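Local coordinates for protein CHAD domain (Ricinus communis, PDB 6QV5) that probably binds inorganic polyphosphate through its all-helical CHAD fold and also carries a zinc ion, at residues 79-82 with 83-86. Sequence-based numbering, arbitrary orientation.
Sequences PCPP and ALQD
Leu84 lays its CD1 methyl alongside the ring of Pro81, 3.8 Å from CD of that proline, the two side chains running side by side in the same direction. With CG anti to its carbonyl carbon (chi1 -74°), the leucine keeps its branch beside the proline, and both residues pack on helix 147-163, Pro81 against Trp159 and Leu84 against Leu152 and Thr155. The buried thiol of Cys80 adds to this apolar patch: its SG lies 3.9 Å from Leu84 CB, and the aliphatic CG of Gln85 sits beside both Cys80 CB (4.0 Å) and SG.

The backbone makes the turn from loop into helix 82-108. Pro81 is the N-cap residue and its carbonyl oxygen serves two amides: Gln85 N at 3.3 Å, nearly straight (163° at the hydrogen) and in the carbonyl plane, and Leu84 N through a weak, strongly bent bond. One step on, the amide of Asp86 reaches Pro82 O at 3.1 Å, tilted 25° from the plane of that carbonyl. The same oxygen lies against the middle of the Asp86 carboxylate, Pro82 O being 3.2 Å from CG with OD1 and OD2 about equally far, an approach of acceptors that is probably mildly repulsive.

Pro82, first after the N-cap, would have no helical i-4 carbonyl to bond, so its ring costs no helix hydrogen bond. Backbone bonds thus close the first turn while Pro81 and Leu84 pack against helix 147-163; the Asp86 carboxylate may gain modestly from the helix dipole, offset by its closeness to Pro82 O.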
loop_
_atom_site.group_PDB
_atom_site.type_symbol
_atom_site.label_atom_id
_atom_site.label_comp_id
_atom_site.label_asym_id
_atom_site.label_seq_id
_atom_site.Cartn_x
_atom_site.Cartn_y
_atom_site.Cartn_z
ATOM N N PRO A 79 -15.715 9.780 11.238
ATOM C CA PRO A 79 -14.305 9.968 11.617
ATOM C C PRO A 79 -13.831 8.940 12.641
ATOM O O PRO A 79 -14.470 8.749 13.678
ATOM C CB PRO A 79 -14.255 11.407 12.140
ATOM C CG PRO A 79 -15.644 11.712 12.579
ATOM C CD PRO A 79 -16.596 10.765 11.901
ATOM N N CYS A 80 -12.723 8.256 12.317
ATOM C CA CYS A 80 -12.104 7.223 13.149
ATOM C C CYS A 80 -11.465 7.849 14.400
ATOM O O CYS A 80 -10.755 8.852 14.259
ATOM C CB CYS A 80 -11.087 6.427 12.336
ATOM S SG CYS A 80 -10.513 4.906 13.135
ATOM N N PRO A 81 -11.694 7.291 15.621
ATOM C CA PRO A 81 -11.078 7.876 16.831
ATOM C C PRO A 81 -9.550 7.998 16.743
ATOM O O PRO A 81 -8.914 7.106 16.174
ATOM C CB PRO A 81 -11.506 6.919 17.949
ATOM C CG PRO A 81 -12.732 6.264 17.440
ATOM C CD PRO A 81 -12.522 6.117 15.964
ATOM N N PRO A 82 -8.949 9.101 17.265
ATOM C CA PRO A 82 -7.485 9.273 17.157
ATOM C C PRO A 82 -6.637 8.152 17.754
ATOM O O PRO A 82 -5.560 7.880 17.226
ATOM C CB PRO A 82 -7.227 10.616 17.850
ATOM C CG PRO A 82 -8.426 10.845 18.711
ATOM C CD PRO A 82 -9.568 10.254 17.949
ATOM N N ALA A 83 -7.125 7.498 18.832
ATOM C CA ALA A 83 -6.444 6.385 19.503
ATOM C C ALA A 83 -6.279 5.181 18.568
ATOM O O ALA A 83 -5.214 4.559 18.568
ATOM C CB ALA A 83 -7.203 5.981 20.757
ATOM N N LEU A 84 -7.319 4.875 17.755
ATOM C CA LEU A 84 -7.299 3.777 16.784
ATOM C C LEU A 84 -6.355 4.094 15.629
ATOM O O LEU A 84 -5.606 3.215 15.202
ATOM C CB LEU A 84 -8.709 3.460 16.251
ATOM C CG LEU A 84 -9.663 2.717 17.190
ATOM C CD1 LEU A 84 -11.064 2.691 16.620
ATOM C CD2 LEU A 84 -9.204 1.290 17.439
ATOM N N GLN A 85 -6.368 5.360 15.154
ATOM C CA GLN A 85 -5.515 5.857 14.069
ATOM C C GLN A 85 -4.025 5.769 14.419
ATOM O O GLN A 85 -3.207 5.540 13.527
ATOM C CB GLN A 85 -5.907 7.288 13.666
ATOM C CG GLN A 85 -7.220 7.359 12.889
ATOM C CD GLN A 85 -7.536 8.759 12.430
ATOM O OE1 GLN A 85 -8.014 9.600 13.198
ATOM N NE2 GLN A 85 -7.284 9.036 11.160
ATOM N N ASP A 86 -3.680 5.923 15.718
ATOM C CA ASP A 86 -2.307 5.812 16.222
ATOM C C ASP A 86 -1.846 4.352 16.175
ATOM O O ASP A 86 -0.694 4.087 15.828
ATOM C CB ASP A 86 -2.199 6.355 17.662
ATOM C CG ASP A 86 -2.454 7.846 17.834
ATOM O OD1 ASP A 86 -2.361 8.589 16.829
ATOM O OD2 ASP A 86 -2.736 8.270 18.975
#